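Fatty acid synthase 1, isoform A (Drosophila melanogaster, PDB 6FN6) probably builds long-chain saturated fatty acids from acetyl-CoA and malonyl-CoA with NADPH, this piece supplying the dehydratase, enoylreductase and ketoreductase domains. Local coordinates at residues L940-V945 / Q973-K978; V134-R139 / T962-L967; T681-S686 / L866-F871. All blocks are in the same frame, centred on the assembly; numbering follows the deposited sequence.

Contact 1 (L940-V945 / Q973-K978); sequences LTNWLV and QERGVK
Two successive helices of the Rossmann-type ketoreductase domain meet here: Asn942 and Val945, on helix 935-946, face Arg975 and Val977, which flank the glycine that closes helix 963-974. Gly976, at positive phi, completes a Schellman motif, and the chain then enters strand 978-982. Two kinds of contact lie side by side across this junction. On the polar side, Arg975 NH2 donates to Asn942 OD1 at 2.7 Å. The donor arrives nearly in line with the amide C=O, at 164°, and the oxygen sits at the guanidinium edge, close to its plane. The two flat groups are nevertheless turned 60° from each other, so they meet through this one bond and do not stack. A bend at chi3 (-85°) brings the arginine head round to the asparagine. On the apolar side, Val945 CG1 rests over the centre of one guanidinium face, 4.1 Å from Arg975 NH1, and the same methyl meets Val977 CG2 at 3.7 Å. Trp972, in the last turn of helix 963-974, also touches both valines, and its NE1 donates to Asn942 OD1. One neutral carbonyl oxygen thus takes two donors, which fixes which way round the amide is held, and the arginine charge probably polarises that carbonyl without being neutralised by it.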
ATOM      1  N   LEU A 940      -9.206  -7.477  46.759  1.00 39.39           N
ATOM      2  CA  LEU A 940     -10.593  -7.406  47.197  1.00 35.23           C
ATOM      3  C   LEU A 940     -11.147  -6.010  46.922  1.00 36.92           C
ATOM      4  O   LEU A 940     -12.250  -5.859  46.399  1.00 35.08           O
ATOM      5  CB  LEU A 940     -10.708  -7.750  48.683  1.00 31.99           C
ATOM      6  CG  LEU A 940     -12.073  -7.528  49.348  1.00 32.54           C
ATOM      7  CD1 LEU A 940     -13.179  -8.252  48.600  1.00 31.45           C
ATOM      8  CD2 LEU A 940     -12.040  -7.986  50.802  1.00 32.66           C
ATOM      9  N   THR A 941     -10.375  -4.995  47.285  1.00 35.68           N
ATOM     10  CA  THR A 941     -10.755  -3.609  47.044  1.00 35.13           C
ATOM     11  C   THR A 941     -11.036  -3.369  45.564  1.00 36.52           C
ATOM     12  O   THR A 941     -12.048  -2.771  45.203  1.00 36.29           O
ATOM     13  CB  THR A 941      -9.657  -2.640  47.516  1.00 36.02           C
ATOM     14  OG1 THR A 941      -9.414  -2.834  48.914  1.00 35.91           O
ATOM     15  CG2 THR A 941     -10.064  -1.194  47.273  1.00 36.19           C
ATOM     16  N   ASN A 942     -10.122  -3.826  44.714  1.00 37.96           N
ATOM     17  CA  ASN A 942     -10.263  -3.665  43.273  1.00 40.46           C
ATOM     18  C   ASN A 942     -11.587  -4.251  42.790  1.00 38.36           C
ATOM     19  O   ASN A 942     -12.322  -3.622  42.028  1.00 36.48           O
ATOM     20  CB  ASN A 942      -9.097  -4.334  42.547  1.00 42.56           C
ATOM     21  CG  ASN A 942      -8.998  -3.914  41.096  1.00 42.74           C
ATOM     22  OD1 ASN A 942      -9.050  -2.725  40.777  1.00 42.18           O
ATOM     23  ND2 ASN A 942      -8.869  -4.889  40.205  1.00 42.54           N
ATOM     24  N   TRP A 943     -11.887  -5.462  43.245  1.00 32.33           N
ATOM     25  CA  TRP A 943     -13.116  -6.146  42.867  1.00 27.56           C
ATOM     26  C   TRP A 943     -14.342  -5.334  43.273  1.00 27.61           C
ATOM     27  O   TRP A 943     -15.302  -5.221  42.509  1.00 27.65           O
ATOM     28  CB  TRP A 943     -13.161  -7.529  43.514  1.00 28.92           C
ATOM     29  CG  TRP A 943     -14.309  -8.383  43.078  1.00 31.66           C
ATOM     30  CD1 TRP A 943     -14.329  -9.252  42.032  1.00 33.72           C
ATOM     31  CD2 TRP A 943     -15.604  -8.454  43.686  1.00 32.32           C
ATOM     32  NE1 TRP A 943     -15.556  -9.866  41.948  1.00 35.06           N
ATOM     33  CE2 TRP A 943     -16.358  -9.390  42.951  1.00 34.17           C
ATOM     34  CE3 TRP A 943     -16.199  -7.818  44.778  1.00 33.95           C
ATOM     35  CZ2 TRP A 943     -17.675  -9.706  43.273  1.00 34.54           C
ATOM     36  CZ3 TRP A 943     -17.507  -8.132  45.095  1.00 34.41           C
ATOM     37  CH2 TRP A 943     -18.230  -9.067  44.348  1.00 35.33           C
ATOM     38  N   LEU A 944     -14.302  -4.759  44.471  1.00 29.92           N
ATOM     39  CA  LEU A 944     -15.411  -3.955  44.972  1.00 30.82           C
ATOM     40  C   LEU A 944     -15.598  -2.726  44.087  1.00 31.82           C
ATOM     41  O   LEU A 944     -16.719  -2.286  43.840  1.00 31.44           O
ATOM     42  CB  LEU A 944     -15.163  -3.535  46.425  1.00 28.40           C
ATOM     43  CG  LEU A 944     -15.104  -4.659  47.465  1.00 28.37           C
ATOM     44  CD1 LEU A 944     -14.510  -4.153  48.778  1.00 28.69           C
ATOM     45  CD2 LEU A 944     -16.487  -5.252  47.710  1.00 28.48           C
ATOM     46  N   VAL A 945     -14.486  -2.182  43.606  1.00 30.57           N
ATOM     47  CA  VAL A 945     -14.516  -0.996  42.763  1.00 31.67           C
ATOM     48  C   VAL A 945     -15.173  -1.331  41.427  1.00 31.34           C
ATOM     49  O   VAL A 945     -15.963  -0.546  40.902  1.00 31.13           O
ATOM     50  CB  VAL A 945     -13.097  -0.428  42.569  1.00 32.90           C
ATOM     51  CG1 VAL A 945     -13.070   0.634  41.470  1.00 34.09           C
ATOM     52  CG2 VAL A 945     -12.584   0.151  43.872  1.00 32.99           C
ATOM     53  N   GLN A 973      -8.071   6.042  42.424  1.00 48.24           N
ATOM     54  CA  GLN A 973      -8.363   7.462  42.565  1.00 52.70           C
ATOM     55  C   GLN A 973      -8.601   8.092  41.199  1.00 55.91           C
ATOM     56  O   GLN A 973      -9.443   8.980  41.053  1.00 55.90           O
ATOM     57  CB  GLN A 973      -7.223   8.172  43.295  1.00 53.85           C
ATOM     58  CG  GLN A 973      -7.202   7.893  44.789  1.00 55.71           C
ATOM     59  CD  GLN A 973      -6.036   8.550  45.495  1.00 56.52           C
ATOM     60  OE1 GLN A 973      -4.952   8.692  44.929  1.00 57.02           O
ATOM     61  NE2 GLN A 973      -6.251   8.952  46.743  1.00 55.29           N
ATOM     62  N   GLU A 974      -7.859   7.626  40.200  1.00 44.62           N
ATOM     63  CA  GLU A 974      -8.035   8.103  38.834  1.00 46.80           C
ATOM     64  C   GLU A 974      -9.402   7.680  38.310  1.00 46.07           C
ATOM     65  O   GLU A 974     -10.044   8.417  37.564  1.00 44.41           O
ATOM     66  CB  GLU A 974      -6.921   7.577  37.928  1.00 50.58           C
ATOM     67  CG  GLU A 974      -5.582   8.270  38.140  1.00 53.93           C
ATOM     68  CD  GLU A 974      -4.482   7.704  37.266  1.00 54.91           C
ATOM     69  OE1 GLU A 974      -4.723   6.684  36.586  1.00 53.53           O
ATOM     70  OE2 GLU A 974      -3.372   8.277  37.267  1.00 57.14           O
ATOM     71  N   ARG A 975      -9.850   6.493  38.712  1.00 42.89           N
ATOM     72  CA  ARG A 975     -11.172   6.011  38.326  1.00 46.34           C
ATOM     73  C   ARG A 975     -12.264   6.691  39.154  1.00 42.19           C
ATOM     74  O   ARG A 975     -13.443   6.371  39.022  1.00 40.55           O
ATOM     75  CB  ARG A 975     -11.255   4.486  38.484  1.00 54.43           C
ATOM     76  CG  ARG A 975     -10.600   3.708  37.345  1.00 62.35           C
ATOM     77  CD  ARG A 975     -10.920   2.214  37.388  1.00 68.12           C
ATOM     78  NE  ARG A 975     -10.021   1.478  38.275  1.00 74.54           N
ATOM     79  CZ  ARG A 975     -10.133   0.182  38.557  1.00 79.66           C
ATOM     80  NH1 ARG A 975     -11.112  -0.540  38.027  1.00 81.82           N
ATOM     81  NH2 ARG A 975      -9.260  -0.395  39.372  1.00 80.84           N
ATOM     82  N   GLY A 976     -11.866   7.637  40.000  1.00 37.35           N
ATOM     83  CA  GLY A 976     -12.814   8.443  40.746  1.00 38.79           C
ATOM     84  C   GLY A 976     -13.216   7.864  42.091  1.00 40.21           C
ATOM     85  O   GLY A 976     -14.262   8.222  42.635  1.00 42.19           O
ATOM     86  N   VAL A 977     -12.382   6.989  42.645  1.00 45.46           N
ATOM     87  CA  VAL A 977     -12.684   6.369  43.931  1.00 42.79           C
ATOM     88  C   VAL A 977     -12.026   7.143  45.064  1.00 36.63           C
ATOM     89  O   VAL A 977     -10.872   7.559  44.970  1.00 35.45           O
ATOM     90  CB  VAL A 977     -12.240   4.891  43.956  1.00 47.59           C
ATOM     91  CG1 VAL A 977     -12.468   4.276  45.337  1.00 49.10           C
ATOM     92  CG2 VAL A 977     -12.978   4.096  42.897  1.00 47.66           C
ATOM     93  N   LYS A 978     -12.777   7.330  46.142  1.00 46.34           N
ATOM     94  CA  LYS A 978     -12.255   7.971  47.339  1.00 44.06           C
ATOM     95  C   LYS A 978     -11.575   6.932  48.224  1.00 36.18           C
ATOM     96  O   LYS A 978     -12.231   6.049  48.777  1.00 34.81           O
ATOM     97  CB  LYS A 978     -13.378   8.674  48.102  1.00 47.07           C
ATOM     98  CG  LYS A 978     -12.958   9.293  49.425  1.00 53.24           C
ATOM     99  CD  LYS A 978     -12.019  10.466  49.226  1.00 59.56           C
ATOM    100  CE  LYS A 978     -11.579  11.047  50.559  1.00 65.17           C
ATOM    101  NZ  LYS A 978     -10.678  12.220  50.395  1.00 67.61           N
TER

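Contact 2 (V134-R139 / T962-L967); sequences VYKELR and TGYQGL
Tyr964 of the ketoreductase domain is approached by two consecutive residues of the dehydratase domain, Lys136 over one face of its ring and Glu137 at its edge. The axes of segments 134-139 and 963-967 approach to 10.1 Å at 55°, in a domain-domain packing between helix 131-141 of the predicted C-terminal hotdog fold and the Rossmann-type helix 963-974. The apolar part is a CH-pi contact: Lys136 CE lies 3.9 Å from the Tyr964 ring centroid, 26° off the ring normal. With its chain extended beyond CG, the lysine runs straight across the ring and carries its nitrogen past the CD2-CE2 side. At the edge, Glu137 OE1 comes within 3.6 Å of Tyr964 CE1, and it also lies 3.9 Å from Leu967 CD2. Its chain bends at chi2 (63°) to bring the carboxylate there. The polar link between the segments runs through a water, which accepts a weak bond from Lys136 NZ at 3.5 Å and pairs with Thr962 OG1 at 3.0 Å. That hydroxyl oxygen also accepts from Gln965 N, one half of the capping box that starts helix 963-974. Beyond the segments, Tyr964 OH is hydrogen-bonded to Glu939 and Arg188, and Glu137 has salt bridges to Arg141, Arg971 and the same Arg188. A leucine in place of Tyr964 would probably deprive the lysine chain of the face it crosses and leave Glu939 without the hydroxyl it bonds. The buried Glu137 is well compensated by its arginines, and the carboxylate probably stays ionised where the two domains meet.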
ATOM      1  N   VAL A 134       6.973  -4.236  40.233  1.00 41.75           N
ATOM      2  CA  VAL A 134       6.823  -4.280  38.786  1.00 37.56           C
ATOM      3  C   VAL A 134       6.353  -5.652  38.325  1.00 38.93           C
ATOM      4  O   VAL A 134       5.416  -5.760  37.538  1.00 42.13           O
ATOM      5  CB  VAL A 134       8.142  -3.892  38.091  1.00 37.25           C
ATOM      6  CG1 VAL A 134       8.109  -4.260  36.610  1.00 36.77           C
ATOM      7  CG2 VAL A 134       8.421  -2.416  38.273  1.00 37.18           C
ATOM      8  N   TYR A 135       7.014  -6.701  38.798  1.00 35.22           N
ATOM      9  CA  TYR A 135       6.766  -8.032  38.269  1.00 35.35           C
ATOM     10  C   TYR A 135       5.566  -8.697  38.941  1.00 38.08           C
ATOM     11  O   TYR A 135       5.045  -9.694  38.443  1.00 38.39           O
ATOM     12  CB  TYR A 135       8.027  -8.889  38.398  1.00 35.31           C
ATOM     13  CG  TYR A 135       9.077  -8.473  37.393  1.00 34.20           C
ATOM     14  CD1 TYR A 135       8.975  -8.852  36.061  1.00 33.94           C
ATOM     15  CD2 TYR A 135      10.149  -7.676  37.766  1.00 33.84           C
ATOM     16  CE1 TYR A 135       9.919  -8.459  35.134  1.00 31.92           C
ATOM     17  CE2 TYR A 135      11.097  -7.282  36.848  1.00 33.31           C
ATOM     18  CZ  TYR A 135      10.975  -7.670  35.532  1.00 32.49           C
ATOM     19  OH  TYR A 135      11.923  -7.283  34.612  1.00 32.99           O
ATOM     20  N   LYS A 136       5.133  -8.160  40.075  1.00 46.45           N
ATOM     21  CA  LYS A 136       3.845  -8.553  40.629  1.00 48.41           C
ATOM     22  C   LYS A 136       2.746  -8.061  39.689  1.00 48.37           C
ATOM     23  O   LYS A 136       1.817  -8.798  39.359  1.00 49.74           O
ATOM     24  CB  LYS A 136       3.645  -8.000  42.041  1.00 48.47           C
ATOM     25  CG  LYS A 136       2.205  -8.085  42.515  1.00 49.52           C
ATOM     26  CD  LYS A 136       2.065  -7.820  44.002  1.00 51.82           C
ATOM     27  CE  LYS A 136       0.647  -8.127  44.456  1.00 53.39           C
ATOM     28  NZ  LYS A 136       0.379  -7.683  45.847  1.00 55.20           N
ATOM     29  N   GLU A 137       2.867  -6.806  39.266  1.00 46.32           N
ATOM     30  CA  GLU A 137       1.928  -6.203  38.325  1.00 43.29           C
ATOM     31  C   GLU A 137       1.853  -7.032  37.045  1.00 42.64           C
ATOM     32  O   GLU A 137       0.768  -7.380  36.579  1.00 45.95           O
ATOM     33  CB  GLU A 137       2.348  -4.762  38.006  1.00 45.63           C
ATOM     34  CG  GLU A 137       1.651  -4.127  36.803  1.00 45.41           C
ATOM     35  CD  GLU A 137       0.155  -3.987  37.001  1.00 47.89           C
ATOM     36  OE1 GLU A 137      -0.306  -4.095  38.159  1.00 52.61           O
ATOM     37  OE2 GLU A 137      -0.562  -3.764  36.003  1.00 47.84           O
ATOM     38  N   LEU A 138       3.017  -7.339  36.482  1.00 39.42           N
ATOM     39  CA  LEU A 138       3.097  -8.072  35.225  1.00 36.84           C
ATOM     40  C   LEU A 138       2.531  -9.488  35.347  1.00 42.21           C
ATOM     41  O   LEU A 138       1.859  -9.970  34.435  1.00 40.48           O
ATOM     42  CB  LEU A 138       4.548  -8.129  34.743  1.00 36.83           C
ATOM     43  CG  LEU A 138       5.194  -6.784  34.397  1.00 33.58           C
ATOM     44  CD1 LEU A 138       6.659  -6.971  34.062  1.00 33.97           C
ATOM     45  CD2 LEU A 138       4.478  -6.107  33.244  1.00 31.22           C
ATOM     46  N   ARG A 139       2.818 -10.155  36.463  1.00 37.87           N
ATOM     47  CA  ARG A 139       2.300 -11.501  36.711  1.00 49.04           C
ATOM     48  C   ARG A 139       0.788 -11.553  36.542  1.00 47.68           C
ATOM     49  O   ARG A 139       0.253 -12.478  35.932  1.00 43.68           O
ATOM     50  CB  ARG A 139       2.671 -11.982  38.117  1.00 57.65           C
ATOM     51  CG  ARG A 139       3.990 -12.742  38.196  1.00 66.16           C
ATOM     52  CD  ARG A 139       4.071 -13.596  39.456  1.00 73.95           C
ATOM     53  NE  ARG A 139       3.883 -12.814  40.677  1.00 81.65           N
ATOM     54  CZ  ARG A 139       4.853 -12.167  41.318  1.00 88.80           C
ATOM     55  NH1 ARG A 139       6.098 -12.190  40.859  1.00 90.36           N
ATOM     56  NH2 ARG A 139       4.574 -11.487  42.421  1.00 92.46           N
ATOM     57  N   THR A 962       4.623  -0.527  49.718  1.00 48.39           N
ATOM     58  CA  THR A 962       5.077  -0.956  48.400  1.00 45.52           C
ATOM     59  C   THR A 962       4.564  -0.041  47.292  1.00 40.56           C
ATOM     60  O   THR A 962       3.499   0.568  47.413  1.00 36.77           O
ATOM     61  CB  THR A 962       4.626  -2.403  48.093  1.00 48.95           C
ATOM     62  OG1 THR A 962       3.220  -2.421  47.806  1.00 48.48           O
ATOM     63  CG2 THR A 962       4.917  -3.327  49.268  1.00 50.71           C
ATOM     64  N   GLY A 963       5.341   0.052  46.215  1.00 37.70           N
ATOM     65  CA  GLY A 963       4.948   0.808  45.039  1.00 37.19           C
ATOM     66  C   GLY A 963       3.661   0.274  44.441  1.00 35.69           C
ATOM     67  O   GLY A 963       2.829   1.031  43.943  1.00 35.17           O
ATOM     68  N   TYR A 964       3.502  -1.045  44.472  1.00 35.15           N
ATOM     69  CA  TYR A 964       2.287  -1.671  43.973  1.00 34.33           C
ATOM     70  C   TYR A 964       1.046  -1.126  44.688  1.00 35.40           C
ATOM     71  O   TYR A 964       0.015  -0.878  44.058  1.00 35.39           O
ATOM     72  CB  TYR A 964       2.354  -3.188  44.137  1.00 33.67           C
ATOM     73  CG  TYR A 964       1.147  -3.888  43.571  1.00 32.60           C
ATOM     74  CD1 TYR A 964       0.989  -4.038  42.198  1.00 32.04           C
ATOM     75  CD2 TYR A 964       0.149  -4.377  44.403  1.00 32.04           C
ATOM     76  CE1 TYR A 964      -0.115  -4.670  41.673  1.00 31.15           C
ATOM     77  CE2 TYR A 964      -0.962  -5.010  43.884  1.00 33.22           C
ATOM     78  CZ  TYR A 964      -1.088  -5.153  42.518  1.00 30.74           C
ATOM     79  OH  TYR A 964      -2.190  -5.783  41.991  1.00 32.70           O
ATOM     80  N   GLN A 965       1.143  -0.965  46.006  1.00 36.36           N
ATOM     81  CA  GLN A 965       0.064  -0.376  46.793  1.00 35.83           C
ATOM     82  C   GLN A 965      -0.272   1.009  46.259  1.00 36.49           C
ATOM     83  O   GLN A 965      -1.421   1.299  45.936  1.00 37.17           O
ATOM     84  CB  GLN A 965       0.450  -0.293  48.271  1.00 37.96           C
ATOM     85  CG  GLN A 965       0.304  -1.601  49.031  1.00 39.80           C
ATOM     86  CD  GLN A 965       1.103  -1.616  50.320  1.00 40.52           C
ATOM     87  OE1 GLN A 965       1.677  -0.603  50.722  1.00 38.80           O
ATOM     88  NE2 GLN A 965       1.136  -2.766  50.980  1.00 42.99           N
ATOM     89  N   GLY A 966       0.741   1.869  46.190  1.00 34.81           N
ATOM     90  CA  GLY A 966       0.562   3.211  45.673  1.00 35.37           C
ATOM     91  C   GLY A 966      -0.015   3.203  44.268  1.00 34.62           C
ATOM     92  O   GLY A 966      -0.802   4.079  43.905  1.00 34.57           O
ATOM     93  N   LEU A 967       0.380   2.208  43.478  1.00 35.54           N
ATOM     94  CA  LEU A 967      -0.115   2.063  42.114  1.00 33.97           C
ATOM     95  C   LEU A 967      -1.622   1.837  42.096  1.00 35.44           C
ATOM     96  O   LEU A 967      -2.356   2.527  41.388  1.00 36.79           O
ATOM     97  CB  LEU A 967       0.597   0.905  41.407  1.00 33.84           C
ATOM     98  CG  LEU A 967       0.103   0.534  40.003  1.00 33.72           C
ATOM     99  CD1 LEU A 967       0.173   1.731  39.063  1.00 32.73           C
ATOM    100  CD2 LEU A 967       0.904  -0.634  39.445  1.00 32.03           C
TER
HETATM  101  O   HOH W   1       2.099  -5.142  47.510  1.00 23.90           O

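Contact 3 (T681-S686 / L866-F871); sequences TMEEAS and LPTSVF
Glu683 reaches from the short helix 682-685 toward Thr868 and Val870, two residues on the same side of strand 868-872 in the enoylreductase. Its chain is fully stretched, with CG anti to the backbone N (chi1 170°), and it lies obliquely against both strand side chains. The carboxylate ends beside the threonine hydroxyl, where Thr868 OG1 donates to Glu683 OE1 at 2.6 Å. The approach is on the anti side of the oxygen and 33° out of the carboxylate plane, so the donor is tilted from that plane. Threonine's own torsion sets its two branches to different tasks: OG1, between the backbone N and carbonyl carbon (chi1 55°), takes the carboxylate, while Thr868 CG2 lies alongside the glutamate stem, 3.9 Å from Glu683 CG. Two residues further along the strand, Val870 CG2 touches Glu683 CD at 3.7 Å, so the acid group has a methyl as well as a hydroxyl for company. The backbone oxygen of the same glutamate is engaged too, accepting from Ser686 OG at 2.6 Å, and Thr681 OG1 caps the helix by accepting from Glu684 N at 2.9 Å. Around this pair, strand 868-872 runs parallel to strand 891-895, and Glu683 also packs on Tyr608 of strand 601-611, so the short helix lies against the sheet. Leu866 touches Gln722 on helix 719-731, consistent with a place near the junction with the Rossmann-type part of this dehydrogenase-like fold.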
ATOM      1  N   THR A 681     -42.855  -2.406  12.108  1.00 71.59           N
ATOM      2  CA  THR A 681     -42.831  -3.169  13.346  1.00 66.80           C
ATOM      3  C   THR A 681     -41.516  -2.837  14.036  1.00 59.60           C
ATOM      4  O   THR A 681     -40.544  -2.468  13.372  1.00 56.87           O
ATOM      5  CB  THR A 681     -42.946  -4.689  13.107  1.00 67.30           C
ATOM      6  OG1 THR A 681     -41.767  -5.168  12.449  1.00 66.28           O
ATOM      7  CG2 THR A 681     -44.164  -5.009  12.250  1.00 62.38           C
ATOM      8  N   MET A 682     -41.482  -2.932  15.361  1.00 75.49           N
ATOM      9  CA  MET A 682     -40.231  -2.751  16.085  1.00 65.94           C
ATOM     10  C   MET A 682     -39.184  -3.704  15.522  1.00 56.83           C
ATOM     11  O   MET A 682     -38.015  -3.350  15.390  1.00 50.73           O
ATOM     12  CB  MET A 682     -40.420  -2.999  17.582  1.00 64.06           C
ATOM     13  CG  MET A 682     -41.051  -1.843  18.332  1.00 59.92           C
ATOM     14  SD  MET A 682     -41.200  -2.197  20.093  1.00 57.53           S
ATOM     15  CE  MET A 682     -41.829  -0.637  20.697  1.00 55.16           C
ATOM     16  N   GLU A 683     -39.626  -4.911  15.181  1.00 58.04           N
ATOM     17  CA  GLU A 683     -38.771  -5.908  14.550  1.00 57.91           C
ATOM     18  C   GLU A 683     -38.098  -5.319  13.313  1.00 59.31           C
ATOM     19  O   GLU A 683     -36.888  -5.448  13.126  1.00 59.77           O
ATOM     20  CB  GLU A 683     -39.592  -7.151  14.189  1.00 60.15           C
ATOM     21  CG  GLU A 683     -38.878  -8.166  13.312  1.00 63.02           C
ATOM     22  CD  GLU A 683     -39.750  -9.366  12.994  1.00 68.50           C
ATOM     23  OE1 GLU A 683     -39.660  -9.894  11.865  1.00 71.67           O
ATOM     24  OE2 GLU A 683     -40.529  -9.783  13.877  1.00 68.87           O
ATOM     25  N   GLU A 684     -38.896  -4.681  12.466  1.00 63.76           N
ATOM     26  CA  GLU A 684     -38.391  -4.066  11.248  1.00 66.81           C
ATOM     27  C   GLU A 684     -37.460  -2.896  11.553  1.00 60.86           C
ATOM     28  O   GLU A 684     -36.351  -2.817  11.024  1.00 61.15           O
ATOM     29  CB  GLU A 684     -39.558  -3.584  10.385  1.00 75.37           C
ATOM     30  CG  GLU A 684     -40.301  -4.692   9.661  1.00 82.54           C
ATOM     31  CD  GLU A 684     -41.559  -4.194   8.977  1.00 86.34           C
ATOM     32  OE1 GLU A 684     -41.623  -2.992   8.642  1.00 86.11           O
ATOM     33  OE2 GLU A 684     -42.487  -5.004   8.777  1.00 88.78           O
ATOM     34  N   ALA A 685     -37.916  -1.994  12.416  1.00 52.78           N
ATOM     35  CA  ALA A 685     -37.183  -0.767  12.708  1.00 49.66           C
ATOM     36  C   ALA A 685     -35.783  -1.050  13.250  1.00 47.93           C
ATOM     37  O   ALA A 685     -34.828  -0.344  12.922  1.00 48.86           O
ATOM     38  CB  ALA A 685     -37.967   0.085  13.694  1.00 49.36           C
ATOM     39  N   SER A 686     -35.665  -2.091  14.068  1.00 50.17           N
ATOM     40  CA  SER A 686     -34.401  -2.434  14.713  1.00 50.36           C
ATOM     41  C   SER A 686     -33.266  -2.646  13.713  1.00 48.85           C
ATOM     42  O   SER A 686     -32.092  -2.542  14.068  1.00 48.68           O
ATOM     43  CB  SER A 686     -34.572  -3.693  15.570  1.00 53.73           C
ATOM     44  OG  SER A 686     -35.012  -4.790  14.788  1.00 55.24           O
ATOM     45  N   LEU A 866     -34.687  -4.383   6.838  1.00 55.16           N
ATOM     46  CA  LEU A 866     -34.125  -5.597   6.263  1.00 54.78           C
ATOM     47  C   LEU A 866     -34.929  -6.828   6.656  1.00 55.73           C
ATOM     48  O   LEU A 866     -35.709  -6.786   7.608  1.00 56.14           O
ATOM     49  CB  LEU A 866     -32.676  -5.773   6.715  1.00 53.30           C
ATOM     50  CG  LEU A 866     -31.601  -4.951   6.005  1.00 52.92           C
ATOM     51  CD1 LEU A 866     -31.843  -3.459   6.155  1.00 51.77           C
ATOM     52  CD2 LEU A 866     -30.239  -5.324   6.560  1.00 53.47           C
ATOM     53  N   PRO A 867     -34.756  -7.929   5.907  1.00 56.21           N
ATOM     54  CA  PRO A 867     -35.288  -9.212   6.371  1.00 56.88           C
ATOM     55  C   PRO A 867     -34.735  -9.549   7.750  1.00 55.07           C
ATOM     56  O   PRO A 867     -33.624  -9.126   8.079  1.00 53.16           O
ATOM     57  CB  PRO A 867     -34.796 -10.205   5.316  1.00 57.28           C
ATOM     58  CG  PRO A 867     -34.586  -9.390   4.104  1.00 57.75           C
ATOM     59  CD  PRO A 867     -34.122  -8.048   4.584  1.00 56.38           C
ATOM     60  N   THR A 868     -35.500 -10.290   8.545  1.00 55.77           N
ATOM     61  CA  THR A 868     -35.106 -10.589   9.915  1.00 54.26           C
ATOM     62  C   THR A 868     -35.094 -12.083  10.206  1.00 54.53           C
ATOM     63  O   THR A 868     -35.994 -12.815   9.801  1.00 56.43           O
ATOM     64  CB  THR A 868     -36.048  -9.912  10.926  1.00 54.69           C
ATOM     65  OG1 THR A 868     -37.403 -10.283  10.644  1.00 57.03           O
ATOM     66  CG2 THR A 868     -35.907  -8.398  10.857  1.00 54.22           C
ATOM     67  N   SER A 869     -34.062 -12.518  10.918  1.00 61.26           N
ATOM     68  CA  SER A 869     -34.011 -13.861  11.473  1.00 62.91           C
ATOM     69  C   SER A 869     -34.071 -13.709  12.983  1.00 62.54           C
ATOM     70  O   SER A 869     -33.054 -13.471  13.634  1.00 61.61           O
ATOM     71  CB  SER A 869     -32.745 -14.599  11.035  1.00 64.14           C
ATOM     72  OG  SER A 869     -32.605 -14.572   9.625  1.00 66.44           O
ATOM     73  N   VAL A 870     -35.276 -13.821  13.529  1.00 69.46           N
ATOM     74  CA  VAL A 870     -35.521 -13.465  14.922  1.00 68.28           C
ATOM     75  C   VAL A 870     -35.279 -14.640  15.865  1.00 66.92           C
ATOM     76  O   VAL A 870     -35.623 -15.782  15.561  1.00 69.11           O
ATOM     77  CB  VAL A 870     -36.953 -12.922  15.104  1.00 67.71           C
ATOM     78  CG1 VAL A 870     -37.133 -12.345  16.501  1.00 66.86           C
ATOM     79  CG2 VAL A 870     -37.270 -11.877  14.042  1.00 67.83           C
ATOM     80  N   PHE A 871     -34.683 -14.336  17.015  1.00 52.80           N
ATOM     81  CA  PHE A 871     -34.482 -15.317  18.077  1.00 54.41           C
ATOM     82  C   PHE A 871     -34.951 -14.722  19.405  1.00 58.36           C
ATOM     83  O   PHE A 871     -34.767 -13.534  19.650  1.00 59.12           O
ATOM     84  CB  PHE A 871     -33.009 -15.725  18.164  1.00 51.37           C
ATOM     85  CG  PHE A 871     -32.485 -16.383  16.919  1.00 49.09           C
ATOM     86  CD1 PHE A 871     -32.047 -15.621  15.849  1.00 49.04           C
ATOM     87  CD2 PHE A 871     -32.423 -17.763  16.822  1.00 49.57           C
ATOM     88  CE1 PHE A 871     -31.561 -16.224  14.703  1.00 49.16           C
ATOM     89  CE2 PHE A 871     -31.939 -18.371  15.679  1.00 50.14           C
ATOM     90  CZ  PHE A 871     -31.508 -17.601  14.620  1.00 49.77           C
TER

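From the N terminus, residues 134-139 in the dehydratase domain open contact 2, which closes only at 962-967. Within that span, contact 3 opens at 681-686 and closes at 866-871, a closure over some 180 residues, wholly within the enoylreductase. The chain then enters the ketoreductase: 940-945 opens contact 1, 962-967 closes contact 2, and 973-978 closes contact 1, so these two cross. Both use helix 963-974, its start facing the dehydratase and its end the neighbouring helix 935-946, with centres 16 Å apart. Contact 3 lies about 50 Å from contact 2, between centres. Contact 2 joins two domains, while contact 1 stays within the ketoreductase and contact 3 within the enoylreductase.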